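Local coordinates for putative lipoprotein (Parabacteroides distasonis, PDB 4FVS), which is of unknown function but, as a putative exported lipoprotein related to the LolA/LolB lipoprotein carriers, may bind lipid, at residues S84-V89 / S207-E212; N104-Y109 / V118-A123; M139-R144 / V164-A169. All blocks are in the same frame, centred on the assembly; numbering follows the deposited sequence.

Interaction 1: S84-V89 / S207-E212; sequences SYPGVV and SYTVLE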
loop_
_atom_site.group_PDB
_atom_site.type_symbol
_atom_site.label_atom_id
_atom_site.label_comp_id
_atom_site.label_asym_id
_atom_site.label_seq_id
_atom_site.Cartn_x
_atom_site.Cartn_y
_atom_site.Cartn_z
ATOM N N SER A 84 -3.573 0.401 3.254
ATOM C CA SER A 84 -2.951 1.230 4.303
ATOM C C SER A 84 -3.618 2.604 4.371
ATOM O O SER A 84 -2.948 3.626 4.124
ATOM C CB SER A 84 -1.460 1.427 4.017
ATOM O OG SER A 84 -0.737 0.218 3.882
ATOM N N TYR A 85 -4.949 2.646 4.599
ATOM C CA TYR A 85 -5.612 3.946 4.601
ATOM C C TYR A 85 -6.745 3.939 5.588
ATOM O O TYR A 85 -7.278 2.861 5.860
ATOM C CB TYR A 85 -6.085 4.367 3.197
ATOM C CG TYR A 85 -7.033 3.414 2.497
ATOM C CD1 TYR A 85 -8.411 3.487 2.712
ATOM C CD2 TYR A 85 -6.572 2.543 1.512
ATOM C CE1 TYR A 85 -9.295 2.663 2.029
ATOM C CE2 TYR A 85 -7.455 1.735 0.793
ATOM C CZ TYR A 85 -8.816 1.803 1.054
ATOM O OH TYR A 85 -9.709 1.034 0.356
ATOM N N PRO A 86 -7.120 5.149 6.095
ATOM C CA PRO A 86 -8.166 5.258 7.131
ATOM C C PRO A 86 -9.455 4.440 6.897
ATOM O O PRO A 86 -9.897 3.815 7.838
ATOM C CB PRO A 86 -8.480 6.751 7.118
ATOM C CG PRO A 86 -7.197 7.387 6.773
ATOM C CD PRO A 86 -6.507 6.475 5.827
ATOM N N GLY A 87 -10.035 4.432 5.697
ATOM C CA GLY A 87 -11.246 3.650 5.403
ATOM C C GLY A 87 -11.223 2.175 5.805
ATOM O O GLY A 87 -12.236 1.633 6.280
ATOM N N VAL A 88 -10.057 1.508 5.601
ATOM C CA VAL A 88 -9.792 0.104 5.956
ATOM C C VAL A 88 -9.279 0.023 7.451
ATOM O O VAL A 88 -9.856 -0.712 8.263
ATOM C CB VAL A 88 -8.766 -0.548 4.956
ATOM C CG1 VAL A 88 -8.276 -1.907 5.429
ATOM C CG2 VAL A 88 -9.326 -0.664 3.555
ATOM N N VAL A 89 -8.194 0.780 7.775
ATOM C CA VAL A 89 -7.459 0.782 9.066
ATOM C C VAL A 89 -8.386 1.148 10.286
ATOM O O VAL A 89 -8.156 0.612 11.377
ATOM C CB VAL A 89 -6.188 1.688 9.023
ATOM C CG1 VAL A 89 -5.495 1.757 10.377
ATOM C CG2 VAL A 89 -5.200 1.191 7.965
ATOM N N SER A 207 -10.191 10.032 1.856
ATOM C CA SER A 207 -8.998 9.994 2.684
ATOM C C SER A 207 -7.741 10.076 1.834
ATOM O O SER A 207 -7.811 9.996 0.613
ATOM C CB SER A 207 -8.971 8.718 3.527
ATOM O OG SER A 207 -9.212 7.551 2.759
ATOM N N TYR A 208 -6.590 10.241 2.491
ATOM C CA TYR A 208 -5.275 10.292 1.866
ATOM C C TYR A 208 -4.216 9.940 2.912
ATOM O O TYR A 208 -4.503 9.951 4.118
ATOM C CB TYR A 208 -5.002 11.646 1.200
ATOM C CG TYR A 208 -4.842 12.813 2.151
ATOM C CD1 TYR A 208 -5.949 13.526 2.605
ATOM C CD2 TYR A 208 -3.576 13.252 2.542
ATOM C CE1 TYR A 208 -5.803 14.607 3.478
ATOM C CE2 TYR A 208 -3.420 14.319 3.425
ATOM C CZ TYR A 208 -4.537 14.993 3.887
ATOM O OH TYR A 208 -4.386 16.052 4.743
ATOM N N THR A 209 -3.024 9.527 2.448
ATOM C CA THR A 209 -1.905 9.214 3.342
ATOM C C THR A 209 -0.652 9.905 2.790
ATOM O O THR A 209 -0.535 10.112 1.574
ATOM C CB THR A 209 -1.685 7.697 3.570
ATOM O OG1 THR A 209 -0.901 7.148 2.522
ATOM C CG2 THR A 209 -2.970 6.912 3.798
ATOM N N VAL A 210 0.259 10.292 3.690
ATOM C CA VAL A 210 1.513 10.931 3.323
ATOM C C VAL A 210 2.629 10.339 4.145
ATOM O O VAL A 210 2.413 10.008 5.317
ATOM C CB VAL A 210 1.533 12.493 3.435
ATOM C CG1 VAL A 210 0.777 13.156 2.312
ATOM C CG2 VAL A 210 0.997 12.971 4.758
ATOM N N LEU A 211 3.831 10.218 3.514
ATOM C CA LEU A 211 5.064 9.798 4.157
ATOM C C LEU A 211 5.601 11.009 4.907
ATOM O O LEU A 211 5.888 12.043 4.297
ATOM C CB LEU A 211 6.044 9.266 3.118
ATOM C CG LEU A 211 7.428 8.864 3.634
ATOM C CD1 LEU A 211 7.387 7.572 4.454
ATOM C CD2 LEU A 211 8.402 8.763 2.490
ATOM N N GLU A 212 5.666 10.917 6.233
ATOM C CA GLU A 212 6.075 12.059 7.061
ATOM C C GLU A 212 7.532 11.951 7.561
ATOM O O GLU A 212 8.179 12.972 7.750
ATOM C CB GLU A 212 5.134 12.188 8.260
ATOM C CG GLU A 212 3.662 12.281 7.889
ATOM C CD GLU A 212 2.978 13.614 8.100
ATOM O OE1 GLU A 212 3.509 14.460 8.858
ATOM O OE2 GLU A 212 1.866 13.784 7.555
#
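P86 and S207 meet through carbon. CG of P86 lies 3.9 Å from CB of S207, and two residues on, T209 continues the contact. Its methyl CG2 is 4.1 Å from P86 CD and the same distance from Y85 CB. This methyl is anti to the carbonyl carbon of T209, which aims it at the turn.

Polar atoms are present, but no hydrogen bond joins the two segments. S207 OG stands 4.1 Å from CD1 of Y85, oblique to the ring, and bonds instead to Q198 OE1 on the neighbouring strand. T209 OG1 bonds to T196 OG1 and R18 NH2. S84 OG turns to E81 O and Y53 OH.

Within 84-89 the backbone closes a short turn of helix. Y85 is at the N-cap position of the short helix 86-89. Its carbonyl O accepts from V88 N at 3.1 Å and from V89 N at 3.0 Å, the two donors arriving on opposite faces of the carbonyl plane.

The turn therefore rests against strand 205-214, consistent with the strand-built half-barrel of LolA/LolB-like proteins. With S207 OG and T209 OG1 bonded to residues of neighbouring strands, the strand meets the turn mainly with CB and methyl carbon. No directional bond crosses the contact, so the fit probably rests on shape.

Interaction 2: N104-Y109 / V118-A123; sequences NYPNPY and VYFDEA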
loop_
_atom_site.group_PDB
_atom_site.type_symbol
_atom_site.label_atom_id
_atom_site.label_comp_id
_atom_site.label_asym_id
_atom_site.label_seq_id
_atom_site.Cartn_x
_atom_site.Cartn_y
_atom_site.Cartn_z
ATOM N N ASN A 104 2.569 -6.880 -8.547
ATOM C CA ASN A 104 3.706 -6.155 -9.110
ATOM C C ASN A 104 3.484 -4.651 -9.075
ATOM O O ASN A 104 2.333 -4.182 -9.074
ATOM C CB ASN A 104 3.985 -6.579 -10.547
ATOM C CG ASN A 104 2.970 -6.110 -11.567
ATOM O OD1 ASN A 104 1.773 -6.086 -11.331
ATOM N ND2 ASN A 104 3.424 -5.741 -12.740
ATOM N N TYR A 105 4.611 -3.906 -9.077
ATOM C CA TYR A 105 4.669 -2.469 -9.168
ATOM C C TYR A 105 5.608 -2.159 -10.321
ATOM O O TYR A 105 6.821 -2.348 -10.212
ATOM C CB TYR A 105 5.075 -1.812 -7.829
ATOM C CG TYR A 105 3.928 -1.749 -6.844
ATOM C CD1 TYR A 105 3.574 -2.861 -6.080
ATOM C CD2 TYR A 105 3.171 -0.594 -6.701
ATOM C CE1 TYR A 105 2.494 -2.825 -5.198
ATOM C CE2 TYR A 105 2.082 -0.545 -5.824
ATOM C CZ TYR A 105 1.747 -1.665 -5.076
ATOM O OH TYR A 105 0.699 -1.622 -4.188
ATOM N N PRO A 106 5.054 -1.784 -11.486
ATOM C CA PRO A 106 5.906 -1.498 -12.649
ATOM C C PRO A 106 6.837 -0.301 -12.415
ATOM O O PRO A 106 6.525 0.585 -11.634
ATOM C CB PRO A 106 4.893 -1.201 -13.765
ATOM C CG PRO A 106 3.609 -1.808 -13.302
ATOM C CD PRO A 106 3.629 -1.588 -11.814
ATOM N N ASN A 107 8.010 -0.325 -13.049
ATOM C CA ASN A 107 9.051 0.695 -12.998
ATOM C C ASN A 107 8.969 1.559 -14.259
ATOM O O ASN A 107 9.364 1.113 -15.343
ATOM C CB ASN A 107 10.431 0.034 -12.862
ATOM C CG ASN A 107 11.628 0.960 -12.916
ATOM O OD1 ASN A 107 11.538 2.181 -12.697
ATOM N ND2 ASN A 107 12.793 0.369 -13.156
ATOM N N PRO A 108 8.490 2.808 -14.139
ATOM C CA PRO A 108 8.347 3.655 -15.335
ATOM C C PRO A 108 9.647 4.304 -15.789
ATOM O O PRO A 108 9.680 4.934 -16.863
ATOM C CB PRO A 108 7.363 4.711 -14.882
ATOM C CG PRO A 108 7.633 4.833 -13.424
ATOM C CD PRO A 108 7.982 3.481 -12.929
ATOM N N TYR A 109 10.712 4.158 -14.985
ATOM C CA TYR A 109 12.021 4.759 -15.274
ATOM C C TYR A 109 12.915 3.801 -16.053
ATOM O O TYR A 109 13.905 4.234 -16.636
ATOM C CB TYR A 109 12.715 5.197 -13.982
ATOM C CG TYR A 109 11.828 6.050 -13.101
ATOM C CD1 TYR A 109 11.587 7.385 -13.409
ATOM C CD2 TYR A 109 11.203 5.517 -11.971
ATOM C CE1 TYR A 109 10.780 8.180 -12.600
ATOM C CE2 TYR A 109 10.375 6.299 -11.166
ATOM C CZ TYR A 109 10.173 7.633 -11.484
ATOM O OH TYR A 109 9.398 8.467 -10.718
ATOM N N VAL A 118 1.338 -1.736 -20.302
ATOM C CA VAL A 118 1.916 -2.099 -19.032
ATOM C C VAL A 118 0.901 -2.979 -18.292
ATOM O O VAL A 118 -0.277 -2.606 -18.105
ATOM C CB VAL A 118 2.421 -0.867 -18.234
ATOM C CG1 VAL A 118 1.364 0.220 -18.089
ATOM C CG2 VAL A 118 3.002 -1.268 -16.897
ATOM N N TYR A 119 1.387 -4.198 -17.946
ATOM C CA TYR A 119 0.625 -5.230 -17.229
ATOM C C TYR A 119 0.652 -5.004 -15.718
ATOM O O TYR A 119 1.714 -4.768 -15.139
ATOM C CB TYR A 119 1.143 -6.656 -17.546
ATOM C CG TYR A 119 0.344 -7.749 -16.859
ATOM C CD1 TYR A 119 -0.830 -8.254 -17.428
ATOM C CD2 TYR A 119 0.736 -8.254 -15.616
ATOM C CE1 TYR A 119 -1.600 -9.218 -16.766
ATOM C CE2 TYR A 119 -0.024 -9.223 -14.952
ATOM C CZ TYR A 119 -1.187 -9.702 -15.532
ATOM O OH TYR A 119 -1.914 -10.651 -14.863
ATOM N N PHE A 120 -0.517 -5.136 -15.088
ATOM C CA PHE A 120 -0.682 -5.015 -13.639
ATOM C C PHE A 120 -1.391 -6.215 -13.082
ATOM O O PHE A 120 -2.432 -6.589 -13.602
ATOM C CB PHE A 120 -1.491 -3.766 -13.260
ATOM C CG PHE A 120 -0.847 -2.425 -13.448
ATOM C CD1 PHE A 120 -0.974 -1.741 -14.645
ATOM C CD2 PHE A 120 -0.191 -1.799 -12.395
ATOM C CE1 PHE A 120 -0.417 -0.470 -14.807
ATOM C CE2 PHE A 120 0.360 -0.523 -12.553
ATOM C CZ PHE A 120 0.259 0.124 -13.769
ATOM N N ASP A 121 -0.872 -6.790 -12.001
ATOM C CA ASP A 121 -1.545 -7.882 -11.322
ATOM C C ASP A 121 -2.789 -7.369 -10.631
ATOM O O ASP A 121 -2.779 -6.237 -10.176
ATOM C CB ASP A 121 -0.608 -8.498 -10.270
ATOM C CG ASP A 121 0.591 -9.246 -10.785
ATOM O OD1 ASP A 121 0.453 -9.974 -11.793
ATOM O OD2 ASP A 121 1.626 -9.214 -10.111
ATOM N N GLU A 122 -3.829 -8.174 -10.507
ATOM C CA GLU A 122 -4.996 -7.784 -9.722
ATOM C C GLU A 122 -4.906 -8.381 -8.333
ATOM O O GLU A 122 -4.253 -9.413 -8.122
ATOM C CB GLU A 122 -6.302 -8.223 -10.376
ATOM C CG GLU A 122 -6.669 -7.372 -11.568
ATOM C CD GLU A 122 -8.005 -7.701 -12.200
ATOM O OE1 GLU A 122 -8.584 -8.773 -11.891
ATOM O OE2 GLU A 122 -8.468 -6.867 -13.013
ATOM N N ALA A 123 -5.662 -7.813 -7.418
ATOM C CA ALA A 123 -5.742 -8.311 -6.062
ATOM C C ALA A 123 -7.192 -8.517 -5.663
ATOM O O ALA A 123 -8.055 -7.709 -5.988
ATOM C CB ALA A 123 -5.067 -7.326 -5.116
#
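N104 holds the 118-123 segment with three hydrogen bonds. Its ND2 donates to Y119 O at 3.1 Å, nearly straight at 171° and in the plane of the amide. Its OD1 accepts from D121 N at 2.8 Å, with the donor tilted out of the carbonyl plane. The side-chain amide thus links a backbone C=O and a backbone N-H, much as a peptide group would. CG of N104 lies between its own N and carbonyl carbon (chi1 72°), and this carries the amide across to the other segment. In return, N104 N donates to D121 OD2 at 3.0 Å, met on the anti side of the carboxylate and bent at 140°. A leucine here has no amide to offer and would probably leave Y119 O and D121 N without these partners, and E74 without its bond.

Beside this polar patch, P106 makes the apolar contact. Its CG sits over a face of the F120 ring, 4.0 Å from the centroid, a CH-pi contact. Its CB touches V118 CG2 at 3.7 Å.

E74 OE2 also accepts from N104 ND2. R144 donates to both N104 O and D121 O, bridging the two segments, and makes a cation-pi contact with Y105.

The segments leave strand 102-104 at N104 and enter strand 123-129 at A123, with the connecting loop between. F76 of strand 74-78 touches N104 and D121, while F120 rests on V164 of strand 157-171 and R144 of strand 132-154.

Interaction 3: M139-R144 / V164-A169; sequences MAIKDR and VKYNIA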
loop_
_atom_site.group_PDB
_atom_site.type_symbol
_atom_site.label_atom_id
_atom_site.label_comp_id
_atom_site.label_asym_id
_atom_site.label_seq_id
_atom_site.Cartn_x
_atom_site.Cartn_y
_atom_site.Cartn_z
HETATM N N MSE A 139 -12.334 -7.698 -0.789
HETATM C CA MSE A 139 -11.914 -6.435 -1.376
HETATM C C MSE A 139 -11.173 -6.723 -2.642
HETATM O O MSE A 139 -10.166 -7.436 -2.615
HETATM C CB MSE A 139 -11.080 -5.600 -0.411
HETATM C CG MSE A 139 -11.759 -5.442 0.941
HETATM SE SE MSE A 139 -10.954 -4.140 2.027
HETATM C CE MSE A 139 -11.502 -2.584 1.090
ATOM N N ALA A 140 -11.720 -6.243 -3.768
ATOM C CA ALA A 140 -11.142 -6.450 -5.083
ATOM C C ALA A 140 -10.459 -5.182 -5.589
ATOM O O ALA A 140 -11.100 -4.147 -5.734
ATOM C CB ALA A 140 -12.213 -6.902 -6.056
ATOM N N ILE A 141 -9.141 -5.254 -5.785
ATOM C CA ILE A 141 -8.318 -4.177 -6.336
ATOM C C ILE A 141 -8.055 -4.578 -7.782
ATOM O O ILE A 141 -7.336 -5.542 -8.035
ATOM C CB ILE A 141 -7.026 -3.912 -5.500
ATOM C CG1 ILE A 141 -7.359 -3.654 -4.010
ATOM C CG2 ILE A 141 -6.202 -2.751 -6.089
ATOM C CD1 ILE A 141 -6.287 -4.263 -3.053
ATOM N N LYS A 142 -8.685 -3.875 -8.722
ATOM C CA LYS A 142 -8.628 -4.237 -10.136
ATOM C C LYS A 142 -8.476 -2.995 -11.018
ATOM O O LYS A 142 -8.445 -1.882 -10.511
ATOM C CB LYS A 142 -9.925 -5.019 -10.509
ATOM C CG LYS A 142 -11.218 -4.292 -10.117
ATOM C CD LYS A 142 -12.415 -5.201 -10.083
ATOM C CE LYS A 142 -13.606 -4.469 -9.495
ATOM N NZ LYS A 142 -14.749 -5.379 -9.228
ATOM N N ASP A 143 -8.384 -3.201 -12.350
ATOM C CA ASP A 143 -8.269 -2.162 -13.376
ATOM C C ASP A 143 -7.163 -1.162 -13.023
ATOM O O ASP A 143 -7.355 0.050 -13.137
ATOM C CB ASP A 143 -9.621 -1.467 -13.557
ATOM C CG ASP A 143 -10.811 -2.397 -13.756
ATOM O OD1 ASP A 143 -10.760 -3.246 -14.683
ATOM O OD2 ASP A 143 -11.818 -2.234 -13.032
ATOM N N ARG A 144 -5.998 -1.680 -12.596
ATOM C CA ARG A 144 -4.846 -0.863 -12.228
ATOM C C ARG A 144 -4.255 -0.251 -13.470
ATOM O O ARG A 144 -4.075 -0.965 -14.452
ATOM C CB ARG A 144 -3.789 -1.692 -11.470
ATOM C CG ARG A 144 -4.284 -2.325 -10.171
ATOM C CD ARG A 144 -3.250 -3.247 -9.552
ATOM N NE ARG A 144 -2.044 -2.571 -9.047
ATOM C CZ ARG A 144 -0.824 -3.094 -9.089
ATOM N NH1 ARG A 144 -0.626 -4.285 -9.631
ATOM N NH2 ARG A 144 0.211 -2.421 -8.613
ATOM N N VAL A 164 -0.146 5.720 -10.042
ATOM C CA VAL A 164 -0.947 4.580 -10.495
ATOM C C VAL A 164 -2.339 4.644 -9.875
ATOM O O VAL A 164 -2.474 4.952 -8.688
ATOM C CB VAL A 164 -0.212 3.256 -10.130
ATOM C CG1 VAL A 164 -1.141 2.058 -10.203
ATOM C CG2 VAL A 164 1.005 3.028 -11.022
ATOM N N LYS A 165 -3.363 4.398 -10.694
ATOM C CA LYS A 165 -4.775 4.364 -10.299
ATOM C C LYS A 165 -5.226 2.914 -10.199
ATOM O O LYS A 165 -4.713 2.070 -10.932
ATOM C CB LYS A 165 -5.652 5.145 -11.320
ATOM C CG LYS A 165 -7.154 5.168 -11.014
ATOM C CD LYS A 165 -7.941 5.924 -12.077
ATOM C CE LYS A 165 -9.437 5.709 -11.997
ATOM N NZ LYS A 165 -10.161 6.602 -12.936
ATOM N N TYR A 166 -6.183 2.623 -9.312
ATOM C CA TYR A 166 -6.792 1.288 -9.154
ATOM C C TYR A 166 -8.273 1.475 -8.840
ATOM O O TYR A 166 -8.639 2.505 -8.287
ATOM C CB TYR A 166 -6.087 0.453 -8.055
ATOM C CG TYR A 166 -6.270 1.027 -6.655
ATOM C CD1 TYR A 166 -7.425 0.756 -5.908
ATOM C CD2 TYR A 166 -5.325 1.892 -6.101
ATOM C CE1 TYR A 166 -7.661 1.380 -4.679
ATOM C CE2 TYR A 166 -5.539 2.501 -4.855
ATOM C CZ TYR A 166 -6.714 2.250 -4.154
ATOM O OH TYR A 166 -6.960 2.869 -2.950
ATOM N N ASN A 167 -9.111 0.501 -9.185
ATOM C CA ASN A 167 -10.523 0.468 -8.806
ATOM C C ASN A 167 -10.667 -0.494 -7.644
ATOM O O ASN A 167 -9.925 -1.485 -7.564
ATOM C CB ASN A 167 -11.437 0.074 -9.961
ATOM C CG ASN A 167 -11.634 1.108 -11.033
ATOM O OD1 ASN A 167 -11.554 2.308 -10.836
ATOM N ND2 ASN A 167 -12.004 0.643 -12.185
ATOM N N ILE A 168 -11.579 -0.203 -6.726
ATOM C CA ILE A 168 -11.829 -1.071 -5.571
ATOM C C ILE A 168 -13.332 -1.370 -5.498
ATOM O O ILE A 168 -14.168 -0.565 -5.915
ATOM C CB ILE A 168 -11.261 -0.500 -4.217
ATOM C CG1 ILE A 168 -11.393 -1.514 -3.056
ATOM C CG2 ILE A 168 -11.839 0.868 -3.834
ATOM C CD1 ILE A 168 -10.283 -1.486 -2.122
ATOM N N ALA A 169 -13.644 -2.565 -5.013
ATOM C CA ALA A 169 -14.996 -3.056 -4.772
ATOM C C ALA A 169 -14.963 -3.852 -3.490
ATOM O O ALA A 169 -14.100 -4.712 -3.362
ATOM C CB ALA A 169 -15.488 -3.880 -5.948
#
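A140 and A169 form a hydrogen-bonded antiparallel pair in the beta hairpin of strands 132-154 and 157-171. A140 N donates to A169 O at 2.9 Å. K142 and N167 make the next such pair, with I141 and I168 as the non-hydrogen-bonded pair between them. The I141 and I168 side chains lie alongside each other on one face of the sheet. There I141 CG2 touches Y166 CD1 at 3.7 Å, and the methyl CE of selenomethionine M139 meets I168 CD1 at 3.6 Å.

Past K142 the regular pairing changes. D143 has a left-handed backbone conformation, and R144 rather than D143 comes nearest Y166. One extra residue is thus fitted into strand 132-154, as in a beta bulge. K165 and E145 resume the backbone bonding.

The N167 side chain leads to this irregular point. Its CB lies 3.6 Å from K142 O and 3.9 Å from D143 OD2. CG is anti to the carbonyl carbon (chi1 -73°), which directs the amide to D143, where CG is 4.1 Å from D143 CB. On the same face, the extended K142 chain runs the other way, to A169 CB. At the tip, N167 ND2 donates to D143 OD2 at 3.0 Å and 164°, reaching it on the anti side, with the amide and carboxylate planes 76° apart.

Interaction 3 lies between the other two in contact terms. It touches interaction 2 through A123 O and I141 N, a probable hydrogen bond of 2.7 Å, and R144 also joins the two; their centres are 12 Å apart. Toward interaction 1 the contact is packing without hydrogen bonds: Y85 OH is 3.6 Å from I168 CD1, and V88 CG2 is 3.8 Å from M139 CE. Segment 84-89 thus packs on strands 132-154 and 157-171 as well as on 205-214. Interactions 1 and 2 do not touch. Their nearest atoms are about 8 Å apart and their centres 21 Å; the two contacts lie on opposite sides of the chain's centre. No lipid site is defined here.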